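Local atomic coordinates of CRS2 (Zea mays, PDB entry 1RYB), a protein that is required for splicing of group IIB introns in chloroplasts, acting in complexes with CAF1 or CAF2, and has the peptidyl-tRNA hydrolase fold without that enzyme's activity. Residues A[18-23]-A[184-189]; A[40-45]-A[51-56]; A[44-49]-A[72-77]. One frame throughout, in Å; residues are numbered along the deposited sequence. Where two conformers were deposited one is given.

Interaction 1 of 3, residues A[18-23]-A[184-189]; sequences WLIAGL and DAVRTL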
# COMPACT_ATOMS: atom_id res chain seq x y z
N TRP A 18 -11.82 -3.14 -7.47
CA TRP A 18 -10.64 -2.41 -6.99
C TRP A 18 -9.49 -3.37 -6.81
O TRP A 18 -9.67 -4.55 -6.51
CB TRP A 18 -10.85 -1.72 -5.63
CG TRP A 18 -11.68 -0.46 -5.73
CD1 TRP A 18 -13.03 -0.40 -6.09
CD2 TRP A 18 -11.26 0.88 -5.44
NE1 TRP A 18 -13.45 0.90 -6.05
CE2 TRP A 18 -12.38 1.72 -5.68
CE3 TRP A 18 -10.04 1.47 -5.06
CZ2 TRP A 18 -12.32 3.09 -5.40
CZ3 TRP A 18 -9.98 2.88 -4.91
CH2 TRP A 18 -11.10 3.65 -5.08
N LEU A 19 -8.29 -2.82 -6.95
CA LEU A 19 -7.10 -3.59 -6.68
C LEU A 19 -6.41 -2.82 -5.60
O LEU A 19 -6.04 -1.70 -5.82
CB LEU A 19 -6.26 -3.74 -7.96
CG LEU A 19 -5.00 -4.64 -7.85
CD1 LEU A 19 -4.40 -4.66 -9.28
CD2 LEU A 19 -3.97 -3.91 -6.96
N ILE A 20 -6.29 -3.41 -4.41
CA ILE A 20 -5.71 -2.75 -3.29
C ILE A 20 -4.36 -3.36 -3.06
O ILE A 20 -4.24 -4.55 -2.58
CB ILE A 20 -6.67 -2.93 -2.05
CG1 ILE A 20 -8.06 -2.24 -2.32
CG2 ILE A 20 -5.99 -2.31 -0.79
CD1 ILE A 20 -9.09 -2.62 -1.32
N ALA A 21 -3.31 -2.57 -3.35
CA ALA A 21 -1.95 -3.15 -3.27
C ALA A 21 -1.09 -2.47 -2.23
O ALA A 21 -1.05 -1.28 -2.19
CB ALA A 21 -1.26 -3.01 -4.66
N GLY A 22 -0.46 -3.27 -1.36
CA GLY A 22 0.43 -2.74 -0.33
C GLY A 22 1.86 -3.15 -0.76
O GLY A 22 2.09 -4.32 -1.19
N LEU A 23 2.79 -2.14 -0.75
CA LEU A 23 4.18 -2.31 -1.16
C LEU A 23 5.07 -2.85 -0.05
O LEU A 23 4.90 -2.54 1.16
CB LEU A 23 4.73 -1.01 -1.70
CG LEU A 23 3.86 -0.51 -2.86
CD1 LEU A 23 4.58 0.62 -3.55
CD2 LEU A 23 3.66 -1.65 -3.90
N ASP A 184 -10.59 1.70 7.98
CA ASP A 184 -11.82 2.42 7.79
C ASP A 184 -11.72 3.42 6.59
O ASP A 184 -12.70 3.62 5.86
CB ASP A 184 -12.11 3.18 9.11
CG ASP A 184 -13.02 4.34 8.90
OD1 ASP A 184 -12.76 5.40 8.33
OD2 ASP A 184 -14.18 4.04 9.28
N ALA A 185 -10.58 4.14 6.48
CA ALA A 185 -10.44 5.10 5.38
C ALA A 185 -10.55 4.38 4.06
O ALA A 185 -11.07 4.88 3.08
CB ALA A 185 -9.04 5.74 5.39
N VAL A 186 -9.91 3.18 3.99
CA VAL A 186 -9.93 2.44 2.71
C VAL A 186 -11.34 1.95 2.38
O VAL A 186 -11.82 2.10 1.28
CB VAL A 186 -8.88 1.28 2.69
CG1 VAL A 186 -9.13 0.38 1.45
CG2 VAL A 186 -7.51 1.94 2.64
N ARG A 187 -12.03 1.40 3.37
CA ARG A 187 -13.41 1.00 3.12
C ARG A 187 -14.22 2.11 2.61
O ARG A 187 -15.05 1.99 1.74
CB ARG A 187 -14.05 0.59 4.40
CG ARG A 187 -13.68 -0.78 4.81
CD ARG A 187 -14.61 -1.30 5.89
NE ARG A 187 -16.03 -1.06 5.61
CZ ARG A 187 -16.86 -2.03 5.19
NH1 ARG A 187 -18.17 -1.83 4.93
NH2 ARG A 187 -16.35 -3.23 4.98
N THR A 188 -14.09 3.26 3.26
CA THR A 188 -14.86 4.45 2.83
C THR A 188 -14.49 4.90 1.44
O THR A 188 -15.35 5.16 0.61
CB THR A 188 -14.68 5.64 3.81
OG1 THR A 188 -15.18 5.22 5.07
CG2 THR A 188 -15.49 6.87 3.28
N LEU A 189 -13.20 4.99 1.16
CA LEU A 189 -12.83 5.33 -0.20
C LEU A 189 -13.44 4.40 -1.21
O LEU A 189 -13.92 4.82 -2.24
CB LEU A 189 -11.28 5.33 -0.35
CG LEU A 189 -10.76 5.41 -1.78
CD1 LEU A 189 -10.94 6.82 -2.31
CD2 LEU A 189 -9.29 5.05 -1.79
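Trp-18 and Ile-20 meet Leu-189 and Val-186 in a buried helix-on-sheet contact between apolar side chains. It joins strand 18-22, inside the mixed sheet of the peptidyl-tRNA hydrolase fold, to the long helix 169-192 near the end of the chain. Two pairs of side chains carry it. Both strand residues point toward the helix, two positions apart in the usual strand alternation. The helix answers with two residues three positions apart, which lie on the same side of it.

In the first pair the benzo end of the indole does the touching. CH2 of Trp-18 lies 3.8 Å from CG of Leu-189. CD2 of Leu-189 is 3.9 Å from CZ3 of Trp-18. The two side chains cross at about a right angle, and the leucine approaches the ring obliquely. Leu-189 leaves the helix to one side and then turns in to the strand: CG lies anti to the backbone N (chi1 169°), and chi2 of 74° sets CD2 against the ring.

The second pair meets tip to tip. CD1 of Ile-20 is 4.1 Å from CG1 of Val-186. Chi2 of Ile-20 is extended (168°), which carries CD1 out to the valine.

Around the pairs, Leu-103 of the neighbouring strand 102-108 touches both Val-186 and Leu-189, and the Trp-18 ring also stacks with His-101. An alanine in place of Trp-18 would probably leave Leu-189 without its broad partner and His-101 without its stacking mate, opening a gap between helix and sheet.

No hydrogen bond crosses between the two segments. Between them the contact rests on apolar packing, with 154 Å² buried, and the attraction is non-directional.

Interaction 2 of 3, residues A[40-45]-A[51-56]; sequences EMVDRI and ITMNTI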
# COMPACT_ATOMS: atom_id res chain seq x y z
N GLU A 40 1.65 -4.45 5.91
CA GLU A 40 0.88 -4.54 7.15
C GLU A 40 -0.52 -4.05 6.96
O GLU A 40 -1.48 -4.58 7.50
CB GLU A 40 1.57 -3.71 8.27
CG GLU A 40 2.97 -4.31 8.69
CD GLU A 40 3.47 -3.63 9.95
OE1 GLU A 40 4.56 -3.15 10.07
OE2 GLU A 40 2.55 -3.42 10.83
N MET A 41 -0.66 -2.91 6.25
CA MET A 41 -2.01 -2.32 6.05
C MET A 41 -2.90 -3.26 5.26
O MET A 41 -4.05 -3.46 5.61
CB MET A 41 -1.95 -0.95 5.33
CG MET A 41 -3.29 -0.24 5.23
SD MET A 41 -3.91 0.31 6.83
CE MET A 41 -2.87 1.78 7.12
N VAL A 42 -2.39 -3.75 4.13
CA VAL A 42 -3.19 -4.69 3.37
C VAL A 42 -3.49 -5.99 4.18
O VAL A 42 -4.57 -6.56 4.07
CB VAL A 42 -2.72 -4.94 1.92
CG1 VAL A 42 -2.68 -3.62 1.17
CG2 VAL A 42 -1.40 -5.64 1.84
N ASP A 43 -2.58 -6.44 4.99
CA ASP A 43 -2.88 -7.60 5.81
C ASP A 43 -4.03 -7.32 6.70
O ASP A 43 -4.85 -8.16 6.94
CB ASP A 43 -1.70 -8.03 6.70
CG ASP A 43 -0.63 -8.78 5.89
OD1 ASP A 43 -0.85 -9.38 4.87
OD2 ASP A 43 0.56 -8.72 6.45
N ARG A 44 -4.05 -6.13 7.21
CA ARG A 44 -5.10 -5.73 8.13
C ARG A 44 -6.40 -5.55 7.41
O ARG A 44 -7.46 -5.94 7.89
CB ARG A 44 -4.66 -4.47 8.90
CG ARG A 44 -5.74 -3.94 9.81
CD ARG A 44 -6.10 -4.86 11.00
NE ARG A 44 -7.20 -4.24 11.77
CZ ARG A 44 -8.53 -4.39 11.57
NH1 ARG A 44 -9.05 -5.24 10.68
NH2 ARG A 44 -9.36 -3.69 12.32
N ILE A 45 -6.36 -5.00 6.20
CA ILE A 45 -7.61 -4.87 5.43
C ILE A 45 -8.15 -6.27 5.09
O ILE A 45 -9.36 -6.57 5.25
CB ILE A 45 -7.39 -4.05 4.16
CG1 ILE A 45 -7.11 -2.59 4.60
CG2 ILE A 45 -8.57 -4.14 3.17
CD1 ILE A 45 -6.46 -1.79 3.48
N ILE A 51 -10.73 -11.83 3.91
CA ILE A 51 -10.09 -12.28 2.68
C ILE A 51 -8.81 -13.03 3.00
O ILE A 51 -8.00 -12.61 3.80
CB ILE A 51 -9.82 -11.13 1.66
CG1 ILE A 51 -11.09 -10.44 1.24
CG2 ILE A 51 -9.16 -11.70 0.43
CD1 ILE A 51 -10.80 -9.04 0.61
N THR A 52 -8.62 -14.19 2.38
CA THR A 52 -7.40 -14.91 2.65
C THR A 52 -6.40 -14.70 1.46
O THR A 52 -6.80 -14.82 0.26
CB THR A 52 -7.72 -16.39 3.06
OG1 THR A 52 -9.14 -16.61 2.97
CG2 THR A 52 -7.31 -16.64 4.52
N MET A 53 -5.17 -14.22 1.77
CA MET A 53 -4.25 -13.88 0.69
C MET A 53 -3.41 -15.10 0.22
O MET A 53 -2.19 -15.14 0.34
CB MET A 53 -3.51 -12.55 0.94
CG MET A 53 -4.38 -11.25 0.68
SD MET A 53 -3.19 -9.92 0.59
CE MET A 53 -3.12 -9.51 2.33
N ASN A 54 -4.07 -16.12 -0.34
CA ASN A 54 -3.36 -17.30 -0.72
C ASN A 54 -3.36 -17.66 -2.22
O ASN A 54 -3.11 -18.81 -2.59
CB ASN A 54 -3.82 -18.46 0.15
CG ASN A 54 -5.26 -18.88 -0.16
OD1 ASN A 54 -6.06 -18.17 -0.88
ND2 ASN A 54 -5.58 -20.11 0.30
N THR A 55 -3.54 -16.67 -3.07
CA THR A 55 -3.44 -16.93 -4.47
C THR A 55 -2.12 -16.43 -4.92
O THR A 55 -1.73 -15.31 -4.55
CB THR A 55 -4.54 -16.22 -5.23
OG1 THR A 55 -5.74 -16.82 -4.81
CG2 THR A 55 -4.35 -16.47 -6.71
N ILE A 56 -1.39 -17.28 -5.66
CA ILE A 56 -0.11 -16.91 -6.23
C ILE A 56 -0.32 -16.57 -7.69
O ILE A 56 -0.76 -17.42 -8.44
CB ILE A 56 0.92 -18.03 -6.08
CG1 ILE A 56 1.37 -18.03 -4.57
CG2 ILE A 56 2.11 -17.71 -7.04
CD1 ILE A 56 2.33 -19.15 -4.16
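Met-53 reaches with its methyl end to Val-42 and Asp-43, on the side of helix 37-48. The segments belong to the first helix of the peptidyl-tRNA hydrolase fold and to the loop that leads from it into the edge strand 55-57. CE of Met-53 makes every close approach. It packs against two oxygens in van der Waals contacts, one of them the backbone O of Val-42 at 3.7 Å. It also stands 4.3 Å from CG2 of the same valine, a looser apolar touch. No hydrogen bond links the two segments.

The methionine points toward the helix and its chain bends at the sulfur (chi3 -88°), which turns CE up to the helix side. Its backbone is the centre of an inverse gamma turn. Further along, Asn-54 and Thr-55 form a classic beta bulge opposite Leu-62, where the loop passes into the sheet.

Second-shell residues hold both sides in place. Val-74 of strand 70-77 packs against Met-53. Val-42 touches Ile-105 of strand 102-108 and the chain of Lys-76. The carboxylate of Asp-43 has its main partner in Lys-76, with which OD1 forms a salt bridge. That bridge probably fixes the carboxylate beside the methionine. Asp-43 starts away from the loop, but its carboxylate swings back to it.

The spot is only partly buried, and the side chain of Asp-43 is about 11 Å from that of Tyr-30, a tRNA-binding residue by similarity. Asp-43 and Met-53 cross at about a right angle, and the second oxygen against the methyl is OD1 of Asp-43, 3.4 Å from CE of Met-53.

Interaction 3 of 3, residues A[44-49]-A[72-77]; sequences RIAAEE and VLVVKP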
# COMPACT_ATOMS: atom_id res chain seq x y z
N ARG A 44 -4.05 -6.13 7.21
CA ARG A 44 -5.10 -5.73 8.13
C ARG A 44 -6.40 -5.55 7.41
O ARG A 44 -7.46 -5.94 7.89
CB ARG A 44 -4.66 -4.47 8.90
CG ARG A 44 -5.74 -3.94 9.81
CD ARG A 44 -6.10 -4.86 11.00
NE ARG A 44 -7.20 -4.24 11.77
CZ ARG A 44 -8.53 -4.39 11.57
NH1 ARG A 44 -9.05 -5.24 10.68
NH2 ARG A 44 -9.36 -3.69 12.32
N ILE A 45 -6.36 -5.00 6.20
CA ILE A 45 -7.61 -4.87 5.43
C ILE A 45 -8.15 -6.27 5.09
O ILE A 45 -9.36 -6.57 5.25
CB ILE A 45 -7.39 -4.05 4.16
CG1 ILE A 45 -7.11 -2.59 4.60
CG2 ILE A 45 -8.57 -4.14 3.17
CD1 ILE A 45 -6.46 -1.79 3.48
N ALA A 46 -7.27 -7.11 4.67
CA ALA A 46 -7.66 -8.46 4.31
C ALA A 46 -8.29 -9.16 5.47
O ALA A 46 -9.33 -9.80 5.37
CB ALA A 46 -6.47 -9.26 3.81
N ALA A 47 -7.68 -9.03 6.60
CA ALA A 47 -8.28 -9.61 7.75
C ALA A 47 -9.69 -9.05 8.03
O ALA A 47 -10.60 -9.79 8.31
CB ALA A 47 -7.40 -9.50 9.01
N GLU A 48 -9.83 -7.74 8.04
CA GLU A 48 -11.08 -7.15 8.31
C GLU A 48 -12.15 -7.52 7.32
O GLU A 48 -13.29 -7.57 7.66
CB GLU A 48 -10.91 -5.66 8.30
CG GLU A 48 -12.20 -4.88 8.52
CD GLU A 48 -12.45 -4.71 9.99
OE1 GLU A 48 -11.77 -5.27 10.84
OE2 GLU A 48 -13.46 -3.91 10.25
N GLU A 49 -11.83 -7.80 6.07
CA GLU A 49 -12.89 -8.09 5.15
C GLU A 49 -13.06 -9.59 4.85
O GLU A 49 -13.72 -9.98 3.87
CB GLU A 49 -12.72 -7.36 3.78
CG GLU A 49 -12.44 -5.83 3.85
CD GLU A 49 -13.60 -5.04 4.44
OE1 GLU A 49 -13.46 -4.02 5.08
OE2 GLU A 49 -14.74 -5.66 4.32
N VAL A 72 -13.08 -6.71 -4.75
CA VAL A 72 -11.74 -6.16 -4.71
C VAL A 72 -10.74 -7.30 -4.76
O VAL A 72 -11.03 -8.47 -4.39
CB VAL A 72 -11.51 -5.41 -3.34
CG1 VAL A 72 -12.57 -4.34 -3.05
CG2 VAL A 72 -11.45 -6.36 -2.12
N LEU A 73 -9.52 -6.94 -5.12
CA LEU A 73 -8.43 -7.87 -4.90
C LEU A 73 -7.43 -7.20 -3.99
O LEU A 73 -7.31 -6.00 -4.04
CB LEU A 73 -7.83 -8.50 -6.14
CG LEU A 73 -7.32 -7.58 -7.20
CD1 LEU A 73 -6.19 -8.31 -7.90
CD2 LEU A 73 -8.39 -7.33 -8.26
N VAL A 74 -6.88 -7.93 -3.04
CA VAL A 74 -5.89 -7.38 -2.13
C VAL A 74 -4.59 -8.01 -2.48
O VAL A 74 -4.55 -9.17 -2.59
CB VAL A 74 -6.24 -7.51 -0.62
CG1 VAL A 74 -7.46 -6.65 -0.27
CG2 VAL A 74 -6.47 -8.92 -0.25
N VAL A 75 -3.53 -7.24 -2.69
CA VAL A 75 -2.31 -7.77 -3.27
C VAL A 75 -1.03 -7.32 -2.54
O VAL A 75 -0.93 -6.17 -2.17
CB VAL A 75 -2.21 -7.14 -4.67
CG1 VAL A 75 -0.92 -7.51 -5.41
CG2 VAL A 75 -3.41 -7.41 -5.53
N LYS A 76 -0.08 -8.25 -2.39
CA LYS A 76 1.27 -8.01 -1.85
C LYS A 76 2.21 -8.56 -2.90
O LYS A 76 2.39 -9.80 -3.05
CB LYS A 76 1.52 -8.75 -0.53
CG LYS A 76 0.61 -8.17 0.60
CD LYS A 76 1.08 -8.56 2.01
CE LYS A 76 0.86 -10.04 2.27
NZ LYS A 76 1.22 -10.50 3.64
N PRO A 77 2.79 -7.69 -3.70
CA PRO A 77 3.74 -8.15 -4.68
C PRO A 77 4.94 -8.76 -3.96
O PRO A 77 5.38 -8.31 -2.88
CB PRO A 77 4.24 -6.87 -5.40
CG PRO A 77 3.15 -5.83 -5.12
CD PRO A 77 2.58 -6.25 -3.78
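Helix 37-48 comes closest to strand 70-77 where the CA atoms of Ala-46 and Val-74 stand 6.8 Å apart, a short spacing that the small alanine allows. Across it, CB of Ala-46 is 4.1 Å from CG2 of Val-74. The second touch is looser: CG2 of Ile-45 lies 4.4 Å from CG1 of Val-74. In the conformer given, one valine thus offers a methyl to each of two successive helix residues. There its chi1 of -66° places CG1 beside the backbone N, on the Ile-45 side, and CG2 between that N and the carbonyl carbon, against Ala-46.

This is helix-on-sheet packing in the alpha/beta fold of the peptidyl-tRNA hydrolase family. Strand 70-77 runs parallel to its neighbour 18-22. Met-53, from the loop after the helix, touches Ala-46 and borders the contact. Ile-45 also packs on Val-183 and Val-186 of helix 169-192.

Polar groups sit on the part of the helix turned from the strand. There NH1 of Arg-44 forms a salt bridge with OE1 of Glu-48, one turn on, at 2.7 Å and nearly straight (165°). The oxygen lies in the guanidinium plane, but the arginine meets the carboxylate from above its plane. NE of Arg-44 is bridged in turn to Glu-180 of helix 169-192.

How the interactions relate
Interactions 2 and 3 are neighbours, with centres 4 Å apart. They share Arg-44 and Ile-45 on helix 37-48. Interaction 1 lies 11 Å from interaction 2 and 8 Å from interaction 3, centre to centre. Interactions 2 and 3 are nested in sequence between the two segments of interaction 1. Strands 18-22 and 70-77 are parallel neighbours in one sheet, joined by probable backbone hydrogen bonds such as Ile-20 O to Val-75 N. Another probable hydrogen bond, Ile-51 N to Ala-46 O, links interactions 2 and 3. Within this single domain, interactions 1 and 3 pack helices on the sheet, while interaction 2 ties helix 37-48 to the loop leading into the edge strand.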